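Local coordinates for putative cell adhesion protein (PDB 4GPV) that probably serves as a subunit of a pilus of the human gut bacterium Bacteroides eggerthii, built like FimA-type major fimbrial proteins and presumed to act in cell adhesion, at residues A60-P65 / T78-A83; G98-V103 / L110-S115; L153-A158 / A336-Q341; L228-S233 / V245-Y250; Y299-T304 / I329-T334. One frame throughout, in Å; residues are numbered along the deposited sequence. Where two conformers were deposited one is given.

Contact 1: residues A60-P65 / T78-A83; sequences ALDCAP and TGTTAA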
# COMPACT_ATOMS: atom_id res chain seq x y z
N ALA A 60 -8.70 -19.17 21.76
CA ALA A 60 -7.93 -20.35 21.33
C ALA A 60 -8.25 -20.73 19.89
O ALA A 60 -9.39 -20.55 19.44
CB ALA A 60 -8.20 -21.54 22.24
N LEU A 61 -7.27 -21.30 19.17
CA LEU A 61 -7.53 -21.83 17.83
C LEU A 61 -8.55 -22.98 17.95
O LEU A 61 -8.46 -23.81 18.85
CB LEU A 61 -6.25 -22.33 17.16
CG LEU A 61 -5.45 -21.27 16.41
CD1 LEU A 61 -4.07 -21.77 16.11
CD2 LEU A 61 -6.17 -20.85 15.11
N ASP A 62 -9.55 -23.00 17.08
CA ASP A 62 -10.57 -24.05 17.15
C ASP A 62 -10.08 -25.31 16.44
O ASP A 62 -10.58 -26.40 16.67
CB ASP A 62 -11.87 -23.51 16.54
CG ASP A 62 -13.01 -24.51 16.60
OD1 ASP A 62 -13.31 -25.01 17.72
OD2 ASP A 62 -13.52 -24.87 15.53
N CYS A 63 -9.05 -25.13 15.60
CA CYS A 63 -8.37 -26.15 14.82
C CYS A 63 -7.17 -25.50 14.14
O CYS A 63 -7.04 -24.26 14.12
CB CYS A 63 -9.33 -26.77 13.80
SG CYS A 63 -10.12 -25.56 12.69
N ALA A 64 -6.30 -26.33 13.53
CA ALA A 64 -5.13 -25.81 12.80
C ALA A 64 -5.61 -24.94 11.59
O ALA A 64 -6.64 -25.24 10.98
CB ALA A 64 -4.25 -26.97 12.32
N PRO A 65 -4.89 -23.86 11.24
CA PRO A 65 -5.33 -23.01 10.12
C PRO A 65 -5.49 -23.76 8.79
O PRO A 65 -4.76 -24.73 8.50
CB PRO A 65 -4.25 -21.94 10.03
CG PRO A 65 -3.68 -21.91 11.43
CD PRO A 65 -3.67 -23.33 11.87
N THR A 78 -12.49 -29.82 10.29
CA THR A 78 -11.60 -30.12 11.42
C THR A 78 -11.91 -29.30 12.67
O THR A 78 -11.30 -29.53 13.72
CB THR A 78 -10.15 -29.89 11.00
OG1 THR A 78 -10.08 -28.61 10.38
CG2 THR A 78 -9.65 -30.97 10.05
N GLY A 79 -12.83 -28.35 12.54
CA GLY A 79 -13.25 -27.47 13.63
C GLY A 79 -14.46 -27.94 14.40
O GLY A 79 -14.97 -29.04 14.18
N THR A 80 -14.93 -27.10 15.32
CA THR A 80 -16.02 -27.50 16.20
C THR A 80 -17.09 -26.41 16.30
O THR A 80 -16.90 -25.30 15.78
CB THR A 80 -15.49 -27.85 17.62
OG1 THR A 80 -15.30 -26.65 18.36
CG2 THR A 80 -14.21 -28.72 17.63
N THR A 81 -18.16 -26.72 17.05
CA THR A 81 -19.25 -25.77 17.31
C THR A 81 -18.82 -24.68 18.31
O THR A 81 -19.60 -23.75 18.58
CB THR A 81 -20.49 -26.50 17.79
OG1 THR A 81 -20.16 -27.33 18.91
CG2 THR A 81 -21.13 -27.31 16.68
N ALA A 82 -17.56 -24.76 18.79
CA ALA A 82 -16.99 -23.75 19.66
C ALA A 82 -16.40 -22.57 18.85
O ALA A 82 -16.09 -21.55 19.46
CB ALA A 82 -15.92 -24.35 20.56
N ALA A 83 -16.26 -22.69 17.50
CA ALA A 83 -15.74 -21.58 16.68
C ALA A 83 -16.68 -20.37 16.78
O ALA A 83 -17.89 -20.52 16.64
CB ALA A 83 -15.60 -22.01 15.22
O HOH W 1 -10.44 -29.12 16.35
O HOH W 2 -7.49 -27.90 10.66
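Asp-62 reaches across to Thr-80 with both carboxylate oxygens, and the two side chains meet at a slant rather than head-on. With CG anti to the backbone nitrogen (chi1 -178°), the carboxylate is carried out toward the bend of 78-83. There OD2 takes the backbone N-H of Thr-80 at 2.6 Å, nearly straight, while OD1 receives the hydroxyl OG1 of Thr-80 at 2.7 Å. Both oxygens use the lone pair on the side of their twin, so the pair of bonds fixes the rotation of the carboxylate. The methyl of Ala-83 packs beside OD2 at 3.5 Å, and Arg-56 of the neighbouring strand forms a salt bridge with OD1. An asparagine here would probably break this fork, leaving Arg-56 without its counter-charge and one of the two Thr-80 bonds without a good acceptor. Beside the fork, Cys-63 turns CB to the carbonyl oxygen of Thr-78 at 3.4 Å, and one water bridges the carbonyl oxygens of Asp-62 and Thr-78. Thr-80 OG1 also accepts from the N-H of Ala-82 (3.0 Å), the mark of an ST turn, laid over a type I beta turn from Thr-80 to Ala-83 that leads into strand 83-90.

Contact 2: residues G98-V103 / L110-S115; sequences GLFATV and LAVTGS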
# COMPACT_ATOMS: atom_id res chain seq x y z
N GLY A 98 5.96 -19.07 7.07
CA GLY A 98 5.33 -17.80 6.72
C GLY A 98 5.06 -16.91 7.92
O GLY A 98 5.40 -17.25 9.07
N LEU A 99 4.41 -15.76 7.66
CA LEU A 99 4.13 -14.77 8.70
C LEU A 99 3.25 -15.27 9.84
O LEU A 99 3.36 -14.75 10.96
CB LEU A 99 3.46 -13.53 8.07
CG LEU A 99 4.37 -12.72 7.13
CD1 LEU A 99 3.57 -11.71 6.40
CD2 LEU A 99 5.52 -12.04 7.89
N PHE A 100 2.42 -16.28 9.57
CA PHE A 100 1.42 -16.78 10.50
C PHE A 100 1.75 -18.13 11.13
O PHE A 100 0.93 -18.64 11.90
CB PHE A 100 0.08 -16.89 9.77
CG PHE A 100 -0.34 -15.56 9.20
CD1 PHE A 100 -1.00 -14.63 9.99
CD2 PHE A 100 -0.02 -15.23 7.89
CE1 PHE A 100 -1.34 -13.37 9.46
CE2 PHE A 100 -0.36 -13.98 7.36
CZ PHE A 100 -1.05 -13.07 8.16
N ALA A 101 2.92 -18.69 10.81
CA ALA A 101 3.36 -20.02 11.30
C ALA A 101 3.36 -20.17 12.83
O ALA A 101 3.19 -21.30 13.32
CB ALA A 101 4.75 -20.31 10.78
N THR A 102 3.58 -19.07 13.60
CA THR A 102 3.64 -19.18 15.07
C THR A 102 2.34 -18.70 15.76
O THR A 102 2.31 -18.60 16.98
CB THR A 102 4.86 -18.41 15.63
OG1 THR A 102 4.68 -17.01 15.45
CG2 THR A 102 6.18 -18.88 15.02
N VAL A 103 1.28 -18.39 14.99
CA VAL A 103 -0.00 -17.96 15.55
C VAL A 103 -0.63 -19.13 16.34
O VAL A 103 -0.81 -20.21 15.77
CB VAL A 103 -0.97 -17.44 14.47
CG1 VAL A 103 -2.38 -17.28 15.01
CG2 VAL A 103 -0.47 -16.13 13.87
N LEU A 110 -3.89 -11.07 15.69
CA LEU A 110 -4.20 -9.65 15.64
C LEU A 110 -2.94 -8.77 15.63
O LEU A 110 -2.99 -7.63 15.15
CB LEU A 110 -5.11 -9.25 16.80
CG LEU A 110 -6.53 -9.85 16.76
CD1 LEU A 110 -7.32 -9.48 18.01
CD2 LEU A 110 -7.28 -9.45 15.51
N ALA A 111 -1.82 -9.31 16.12
CA ALA A 111 -0.54 -8.60 16.16
C ALA A 111 0.37 -8.89 14.96
O ALA A 111 1.38 -8.22 14.83
CB ALA A 111 0.19 -8.95 17.45
N VAL A 112 0.04 -9.87 14.08
CA VAL A 112 0.94 -10.18 12.96
C VAL A 112 1.06 -8.99 11.99
O VAL A 112 0.06 -8.46 11.55
CB VAL A 112 0.51 -11.44 12.17
CG1 VAL A 112 1.39 -11.66 10.94
CG2 VAL A 112 0.56 -12.66 13.07
N THR A 113 2.30 -8.67 11.59
CA THR A 113 2.54 -7.63 10.57
C THR A 113 3.45 -8.22 9.49
O THR A 113 4.26 -9.11 9.77
CB THR A 113 3.15 -6.35 11.21
OG1 THR A 113 4.44 -6.68 11.73
CG2 THR A 113 2.34 -5.83 12.39
N GLY A 114 3.29 -7.72 8.28
CA GLY A 114 4.13 -8.08 7.15
C GLY A 114 4.91 -6.85 6.72
O GLY A 114 4.54 -5.73 7.08
N SER A 115 6.00 -7.04 5.94
CA SER A 115 6.77 -5.86 5.52
C SER A 115 6.44 -5.51 4.12
O SER A 115 5.99 -6.38 3.36
CB SER A 115 8.27 -6.11 5.67
OG SER A 115 8.58 -6.08 7.05
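Val-112 presses both of its methyl groups into the loop 98-103, and apolar contact makes up nearly the whole of this join. CG1, anti to the backbone nitrogen (chi1 175°), lies obliquely against the ring of Phe-100, 3.5 Å from its CE1, and also 4.0 Å from CB of Leu-99. The other branch, CG2, meets CG2 of Val-103 at 3.7 Å, the two valines crossing at about a right angle. Thus one beta-branched residue divides itself among three partners on the turns opposite. Methyl-to-backbone contacts form a second class. The two methyls of Leu-99 rest against the start of strand 113-115 from one side: CD1 sits 3.7 Å from CA of Gly-114, and CD2 the same distance from the carbonyl oxygen of Thr-113. Within the loop, the N-H of Val-103 reaches the carbonyl of Phe-100 at 3.1 Å in the second of two overlapping type I turns; strand 113-115 makes its own backbone bonds, Gly-114 with Gly-192. Beyond the pair, Phe-194 meets the Phe-100 ring edge-to-face, and Leu-109 of helix 106-111 touches both Phe-100 and Val-103. With no hydrogen bond between the segments, their mutual hold rests on shape and the hydrophobic effect.

Contact 3: residues L153-A158 / A336-Q341; sequences LSFVAA and AQWVTQ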
# COMPACT_ATOMS: atom_id res chain seq x y z
N LEU A 153 -13.17 -9.37 1.94
CA LEU A 153 -11.75 -9.05 1.92
C LEU A 153 -11.47 -7.63 1.49
O LEU A 153 -12.12 -7.13 0.58
CB LEU A 153 -11.00 -9.98 0.96
CG LEU A 153 -11.06 -11.49 1.31
CD1 LEU A 153 -10.51 -12.34 0.16
CD2 LEU A 153 -10.35 -11.79 2.65
N SER A 154 -10.48 -7.00 2.15
CA SER A 154 -10.05 -5.65 1.80
C SER A 154 -8.55 -5.65 1.60
O SER A 154 -7.86 -6.43 2.25
CB SER A 154 -10.41 -4.65 2.90
OG SER A 154 -11.81 -4.51 3.04
N PHE A 155 -8.03 -4.76 0.76
CA PHE A 155 -6.58 -4.67 0.57
C PHE A 155 -5.91 -4.20 1.82
O PHE A 155 -6.40 -3.29 2.48
CB PHE A 155 -6.22 -3.68 -0.55
CG PHE A 155 -6.66 -4.12 -1.92
CD1 PHE A 155 -6.14 -5.28 -2.50
CD2 PHE A 155 -7.58 -3.36 -2.65
CE1 PHE A 155 -6.55 -5.68 -3.78
CE2 PHE A 155 -7.96 -3.75 -3.94
CZ PHE A 155 -7.46 -4.92 -4.48
N VAL A 156 -4.73 -4.77 2.11
CA VAL A 156 -3.92 -4.33 3.25
C VAL A 156 -3.20 -3.04 2.86
O VAL A 156 -2.96 -2.19 3.72
CB VAL A 156 -2.92 -5.47 3.62
CG1 VAL A 156 -1.88 -5.00 4.65
CG2 VAL A 156 -3.68 -6.69 4.13
N ALA A 157 -2.77 -2.94 1.60
CA ALA A 157 -2.05 -1.77 1.08
C ALA A 157 -2.99 -0.66 0.58
O ALA A 157 -4.21 -0.82 0.48
CB ALA A 157 -1.14 -2.22 -0.05
N ALA A 158 -2.36 0.47 0.20
CA ALA A 158 -2.93 1.59 -0.53
C ALA A 158 -2.21 1.63 -1.87
O ALA A 158 -1.09 1.11 -2.01
CB ALA A 158 -2.70 2.90 0.25
N ALA A 336 -9.82 7.63 -3.66
CA ALA A 336 -10.99 6.82 -3.94
C ALA A 336 -10.91 5.54 -3.12
O ALA A 336 -9.81 5.15 -2.67
CB ALA A 336 -11.07 6.49 -5.43
N GLN A 337 -12.06 4.93 -2.86
CA GLN A 337 -12.04 3.64 -2.19
C GLN A 337 -11.40 2.65 -3.14
O GLN A 337 -11.78 2.61 -4.32
CB GLN A 337 -13.47 3.20 -1.82
CG GLN A 337 -14.15 4.09 -0.78
CD GLN A 337 -13.51 4.13 0.60
OE1 GLN A 337 -13.60 5.13 1.31
NE2 GLN A 337 -12.89 3.04 1.06
N TRP A 338 -10.41 1.88 -2.67
CA TRP A 338 -9.77 0.85 -3.49
C TRP A 338 -10.49 -0.46 -3.16
O TRP A 338 -10.35 -0.99 -2.07
CB TRP A 338 -8.26 0.79 -3.20
CG TRP A 338 -7.47 -0.05 -4.16
CD1 TRP A 338 -7.75 -0.29 -5.48
CD2 TRP A 338 -6.16 -0.58 -3.93
NE1 TRP A 338 -6.77 -1.07 -6.03
CE2 TRP A 338 -5.76 -1.24 -5.12
CE3 TRP A 338 -5.33 -0.66 -2.79
CZ2 TRP A 338 -4.55 -1.93 -5.22
CZ3 TRP A 338 -4.12 -1.37 -2.89
CH2 TRP A 338 -3.73 -1.96 -4.11
N VAL A 339 -11.41 -0.87 -4.04
CA VAL A 339 -12.30 -1.99 -3.80
C VAL A 339 -11.74 -3.27 -4.41
O VAL A 339 -11.31 -3.30 -5.56
CB VAL A 339 -13.69 -1.62 -4.41
CG1 VAL A 339 -14.64 -2.82 -4.47
CG2 VAL A 339 -14.33 -0.47 -3.63
N THR A 340 -11.77 -4.34 -3.61
CA THR A 340 -11.34 -5.65 -4.06
C THR A 340 -12.47 -6.27 -4.86
O THR A 340 -13.64 -6.20 -4.46
CB THR A 340 -11.02 -6.59 -2.86
OG1 THR A 340 -12.22 -6.72 -2.11
CG2 THR A 340 -9.92 -6.06 -1.97
N GLN A 341 -12.13 -6.93 -5.95
CA GLN A 341 -13.10 -7.74 -6.69
C GLN A 341 -12.40 -9.10 -6.84
O GLN A 341 -11.77 -9.35 -7.87
CB GLN A 341 -13.52 -7.06 -8.01
CG GLN A 341 -14.85 -7.56 -8.54
CD GLN A 341 -15.59 -6.50 -9.33
OE1 GLN A 341 -15.14 -6.02 -10.38
NE2 GLN A 341 -16.76 -6.10 -8.85
O HOH W 3 -9.99 -2.83 -0.17
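The carbonyl oxygen of Leu-153 receives the hydroxyl OG1 of Thr-340 at 2.7 Å, the one direct hydrogen bond between 153-158 and 336-341. The hydroxyl comes from above the carbonyl plane, 35° out of it, not on a lone pair. Because OG1 lies between the backbone nitrogen and carbonyl carbon (chi1 61°), the methyl CG2 is turned the other way, onto the ring of Phe-155. It stands almost on the ring normal, 3.5 Å from the centroid, a CH-pi contact over the middle of the face. The opposite face is taken by the indole of Trp-338, whose six-membered ring stacks on the phenyl with centroids 3.9 Å apart and planes inclined by 26°. Phe-155 is sandwiched between a methyl and an indole. The carbonyl oxygen of Ala-157 lies at the indole edge, 3.4 Å from CZ3, while NE1 is bonded to Glu-43 on strand 40-46. An alanine in place of Trp-338 would probably strip one face of Phe-155 bare, open a gap beside Ala-157 and leave Glu-43 without its indole donor. In place of a direct backbone bond, a water accepts from the N-H of Phe-155 (2.9 Å) and donates to the carbonyl oxygen of Trp-338 (2.7 Å). This is a buried aromatic stack whose nearby polar groups are met individually, by a hydroxyl, a water and a carboxylate.

Contact 4: residues L228-S233 / V245-Y250; sequences LSDAVS and VFNHFY. With TRS (2-amino-2-hydroxymethyl-propane-1,3-diol), chain C.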
# COMPACT_ATOMS: atom_id res chain seq x y z
N LEU A 228 11.04 1.52 -5.13
CA LEU A 228 10.34 2.80 -4.93
C LEU A 228 10.92 3.92 -5.82
O LEU A 228 10.74 5.10 -5.55
CB LEU A 228 10.33 3.20 -3.46
CG LEU A 228 9.60 2.25 -2.53
CD1 LEU A 228 9.69 2.73 -1.11
CD2 LEU A 228 8.14 1.97 -2.99
N SER A 229 11.54 3.53 -6.94
CA SER A 229 12.07 4.47 -7.92
C SER A 229 11.80 3.91 -9.31
O SER A 229 12.32 2.86 -9.64
CB SER A 229 13.57 4.70 -7.69
OG SER A 229 14.07 5.62 -8.65
N ASP A 230 11.02 4.62 -10.13
CA ASP A 230 10.73 4.22 -11.51
C ASP A 230 11.38 5.22 -12.45
O ASP A 230 11.01 6.40 -12.44
CB ASP A 230 9.22 4.14 -11.75
CG ASP A 230 8.59 2.91 -11.11
OD1 ASP A 230 9.22 1.83 -11.16
OD2 ASP A 230 7.39 2.98 -10.73
N ALA A 231 12.36 4.74 -13.24
CA ALA A 231 13.12 5.63 -14.14
C ALA A 231 12.26 6.32 -15.18
O ALA A 231 11.31 5.73 -15.71
CB ALA A 231 14.25 4.84 -14.84
N VAL A 232 12.63 7.57 -15.46
CA VAL A 232 11.99 8.41 -16.48
C VAL A 232 12.89 8.46 -17.72
O VAL A 232 14.09 8.75 -17.63
CB VAL A 232 11.67 9.82 -15.92
CG1 VAL A 232 11.18 10.78 -17.00
CG2 VAL A 232 10.68 9.75 -14.77
N SER A 233 12.31 8.22 -18.89
CA SER A 233 13.08 8.28 -20.12
C SER A 233 12.65 9.49 -20.96
O SER A 233 11.53 9.97 -20.78
CB SER A 233 12.93 6.98 -20.91
OG SER A 233 11.60 6.75 -21.32
N VAL A 245 -1.66 7.78 -16.89
CA VAL A 245 -0.91 7.51 -15.67
C VAL A 245 0.52 7.08 -16.04
O VAL A 245 0.71 6.20 -16.90
CB VAL A 245 -1.65 6.43 -14.82
CG1 VAL A 245 -0.79 5.89 -13.68
CG2 VAL A 245 -2.99 6.94 -14.30
N PHE A 246 1.52 7.68 -15.39
CA PHE A 246 2.92 7.32 -15.65
C PHE A 246 3.31 6.03 -14.92
O PHE A 246 3.99 5.17 -15.48
CB PHE A 246 3.87 8.46 -15.21
CG PHE A 246 5.33 8.05 -15.29
CD1 PHE A 246 5.94 7.84 -16.54
CD2 PHE A 246 6.08 7.82 -14.15
CE1 PHE A 246 7.28 7.44 -16.62
CE2 PHE A 246 7.41 7.38 -14.24
CZ PHE A 246 8.00 7.20 -15.47
N ASN A 247 2.96 5.94 -13.63
CA ASN A 247 3.28 4.74 -12.83
C ASN A 247 2.37 4.69 -11.61
O ASN A 247 1.60 5.63 -11.35
CB ASN A 247 4.77 4.74 -12.42
CG ASN A 247 5.14 5.72 -11.30
OD1 ASN A 247 4.54 6.78 -11.12
ND2 ASN A 247 6.12 5.36 -10.48
N HIS A 248 2.54 3.64 -10.81
CA HIS A 248 1.85 3.54 -9.54
C HIS A 248 2.77 2.82 -8.56
O HIS A 248 3.67 2.09 -8.99
CB HIS A 248 0.50 2.81 -9.70
CG HIS A 248 0.62 1.38 -10.07
ND1 HIS A 248 0.71 0.98 -11.38
CD2 HIS A 248 0.68 0.28 -9.27
CE1 HIS A 248 0.83 -0.33 -11.36
NE2 HIS A 248 0.82 -0.80 -10.10
N PHE A 249 2.54 3.04 -7.27
CA PHE A 249 3.24 2.35 -6.19
C PHE A 249 2.23 1.79 -5.23
O PHE A 249 1.16 2.38 -5.05
CB PHE A 249 4.17 3.31 -5.42
CG PHE A 249 5.35 3.85 -6.18
CD1 PHE A 249 6.40 3.01 -6.56
CD2 PHE A 249 5.47 5.21 -6.42
CE1 PHE A 249 7.51 3.53 -7.24
CE2 PHE A 249 6.60 5.73 -7.07
CZ PHE A 249 7.61 4.89 -7.48
N TYR A 250 2.55 0.65 -4.62
CA TYR A 250 1.76 0.12 -3.50
C TYR A 250 2.50 0.49 -2.25
O TYR A 250 3.74 0.40 -2.21
CB TYR A 250 1.62 -1.42 -3.58
CG TYR A 250 0.99 -1.87 -4.86
CD1 TYR A 250 -0.34 -1.55 -5.15
CD2 TYR A 250 1.71 -2.59 -5.80
CE1 TYR A 250 -0.92 -1.94 -6.36
CE2 TYR A 250 1.13 -3.02 -6.99
CZ TYR A 250 -0.18 -2.67 -7.28
OH TYR A 250 -0.70 -3.07 -8.47
C TRS C . 5.64 -0.25 -10.83
C1 TRS C . 5.35 -1.57 -10.10
C2 TRS C . 4.38 0.24 -11.55
C3 TRS C . 6.81 -0.43 -11.81
N TRS C . 6.05 0.77 -9.81
O1 TRS C . 4.34 -1.37 -9.12
O2 TRS C . 4.52 1.57 -12.03
O3 TRS C . 8.06 -0.52 -11.13
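Phe-249 and Leu-228 form the close-packed, buried end of this contact, while Asp-230 and Asn-247 lie toward a more open side holding a small molecule. On the buried side, Leu-228 CD2 slants to CD1 of Phe-249 at 4.1 Å, and the ring tip CZ lies 3.7 Å from the carbonyl oxygen of Leu-228. Phe-246 swings its CG anti to the backbone nitrogen (chi1 173°), so that CZ meets CG2 of Val-232 at 3.8 Å and the ring edge faces the carbonyl of Ala-231. The short strand segments 229-231 and 247-250 approach no closer than 8.9 Å between axes and belong to different sheets, so side chains fill the distance. On the more open side, ND2 of Asn-247 donates almost straight to OD2 of Asp-230 at 2.7 Å, on the lone pair away from OD1, with the carboxylate and amide planes 78° apart. A Tris molecule, probably from the crystallisation liquor, adds its nitrogen to the same OD2 (2.7 Å) and its O3 to OD1 (2.6 Å), its C2 over one face of His-248. His-248 O accepts from that nitrogen too, which would probably suit a cation, though Tris proves no natural ligand.

Contact 5: residues Y299-T304 / I329-T334; sequences YTVTVT and IEVTVT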
# COMPACT_ATOMS: atom_id res chain seq x y z
N TYR A 299 -5.02 6.57 -4.44
CA TYR A 299 -4.77 8.00 -4.59
C TYR A 299 -4.30 8.30 -5.99
O TYR A 299 -3.39 7.64 -6.49
CB TYR A 299 -3.68 8.49 -3.59
CG TYR A 299 -4.08 8.22 -2.15
CD1 TYR A 299 -3.84 6.99 -1.56
CD2 TYR A 299 -4.81 9.16 -1.43
CE1 TYR A 299 -4.26 6.71 -0.26
CE2 TYR A 299 -5.23 8.89 -0.12
CZ TYR A 299 -4.96 7.66 0.45
OH TYR A 299 -5.41 7.32 1.70
N THR A 300 -4.88 9.32 -6.57
CA THR A 300 -4.46 9.79 -7.89
C THR A 300 -3.82 11.16 -7.70
O THR A 300 -4.45 12.09 -7.16
CB THR A 300 -5.61 9.79 -8.89
OG1 THR A 300 -6.10 8.46 -9.07
CG2 THR A 300 -5.19 10.38 -10.24
N VAL A 301 -2.54 11.27 -8.07
CA VAL A 301 -1.81 12.51 -7.92
C VAL A 301 -1.55 13.07 -9.30
O VAL A 301 -0.87 12.39 -10.07
CB VAL A 301 -0.48 12.30 -7.18
CG1 VAL A 301 0.32 13.61 -7.08
CG2 VAL A 301 -0.68 11.66 -5.80
N THR A 302 -2.10 14.27 -9.62
CA THR A 302 -1.82 14.94 -10.91
C THR A 302 -0.88 16.09 -10.62
O THR A 302 -1.19 16.96 -9.81
CB THR A 302 -3.10 15.39 -11.60
OG1 THR A 302 -4.05 14.33 -11.58
CG2 THR A 302 -2.86 15.88 -13.04
N VAL A 303 0.29 16.09 -11.27
CA VAL A 303 1.31 17.12 -11.08
C VAL A 303 1.42 17.87 -12.41
O VAL A 303 1.71 17.23 -13.43
CB VAL A 303 2.66 16.45 -10.69
CG1 VAL A 303 3.76 17.51 -10.50
CG2 VAL A 303 2.51 15.59 -9.43
N THR A 304 1.13 19.18 -12.40
CA THR A 304 1.25 20.03 -13.58
C THR A 304 2.47 20.88 -13.33
O THR A 304 2.50 21.64 -12.36
CB THR A 304 -0.03 20.85 -13.84
OG1 THR A 304 -1.12 19.94 -13.99
CG2 THR A 304 0.06 21.73 -15.10
N ILE A 329 4.66 24.51 -9.78
CA ILE A 329 4.15 23.17 -9.46
C ILE A 329 2.70 23.31 -9.01
O ILE A 329 2.42 24.04 -8.07
CB ILE A 329 5.01 22.44 -8.37
CG1 ILE A 329 6.51 22.45 -8.71
CG2 ILE A 329 4.50 21.01 -8.14
CD1 ILE A 329 7.48 22.05 -7.54
N GLU A 330 1.78 22.62 -9.70
CA GLU A 330 0.36 22.56 -9.36
C GLU A 330 0.05 21.10 -9.11
O GLU A 330 0.33 20.27 -9.98
CB GLU A 330 -0.53 23.14 -10.48
CG GLU A 330 -2.02 23.09 -10.15
CD GLU A 330 -2.95 22.82 -11.32
OE1 GLU A 330 -2.86 23.54 -12.34
OE2 GLU A 330 -3.81 21.91 -11.19
N VAL A 331 -0.50 20.77 -7.93
CA VAL A 331 -0.78 19.37 -7.58
C VAL A 331 -2.21 19.19 -7.11
O VAL A 331 -2.70 19.99 -6.30
CB VAL A 331 0.19 18.79 -6.49
CG1 VAL A 331 -0.09 17.30 -6.24
CG2 VAL A 331 1.66 18.98 -6.85
N THR A 332 -2.89 18.16 -7.63
CA THR A 332 -4.21 17.76 -7.16
C THR A 332 -4.09 16.35 -6.66
O THR A 332 -3.40 15.53 -7.29
CB THR A 332 -5.35 17.90 -8.18
OG1 THR A 332 -5.26 16.87 -9.16
CG2 THR A 332 -5.47 19.31 -8.78
N VAL A 333 -4.69 16.06 -5.50
CA VAL A 333 -4.67 14.70 -4.94
C VAL A 333 -6.09 14.31 -4.68
O VAL A 333 -6.81 15.04 -3.97
CB VAL A 333 -3.80 14.50 -3.67
CG1 VAL A 333 -3.81 13.03 -3.20
CG2 VAL A 333 -2.38 14.98 -3.89
N THR A 334 -6.52 13.21 -5.27
CA THR A 334 -7.86 12.70 -4.99
C THR A 334 -7.71 11.30 -4.43
O THR A 334 -6.75 10.58 -4.75
CB THR A 334 -8.81 12.76 -6.19
OG1 THR A 334 -8.31 11.94 -7.23
CG2 THR A 334 -9.09 14.20 -6.65
O HOH W 4 -5.34 14.08 -9.17
O HOH W 5 -2.30 19.40 -11.52
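Val-301 and Val-333 face each other as a non-hydrogen-bonded pair in an antiparallel beta ladder, where strands 297-306 and 329-343 run side by side in the larger sheet of the chain. The register alternates regularly: Thr-300 with Thr-334, Thr-302 with Thr-332 and Thr-304 with Glu-330 are the hydrogen-bonded pairs, six N-H to carbonyl bonds in all. Val-301 may be followed outward. Its CB lifts both methyls to the valine face of the sheet. From there CG1, anti to the backbone nitrogen (chi1 178°), slants to CG1 of Val-331 at 3.8 Å, the diagonal neighbour. The Val-301 and Val-333 side chains lie side by side, pointing the same way, with CG2 of one 4.2 Å from CG2 of the other. Ile-282 of strand 274-283 touches Val-301, Val-331 and Val-333 alike, so that face packs against another layer. The other face carries threonines and Glu-330. On its far flank strand 297-306 is bonded to strand 146-169, leaving the 299-304 segment between two neighbours. A water sits on the polar face, held by OG1 of Thr-302 at 2.7 Å and donating to the carbonyl oxygen of Thr-300 at 3.0 Å, with OG1 of Thr-332 joining in one of the two conformers of that residue.

Burial and chemistry change together along this elongated chain. Contact 3, the most central, is buried and joins its strands through aromatic stacking; contacts 1, 2, 4 and 5 are only partly buried. Contact 5 uses the same strand 329-343 farther back, but as a regular backbone ladder with one apolar and one polar face; the two touch through Ala-158 and Tyr-299. Contact 4 meets contact 3 where Tyr-250 packs on Trp-338, and links different sheets through side chains, with no backbone hydrogen bond between its segments. Contacts 1 and 2 lie across the chain's centre from contacts 4 and 5. Both involve loops, yet contact 1 relies on a carboxylate and contact 2 on methyl groups.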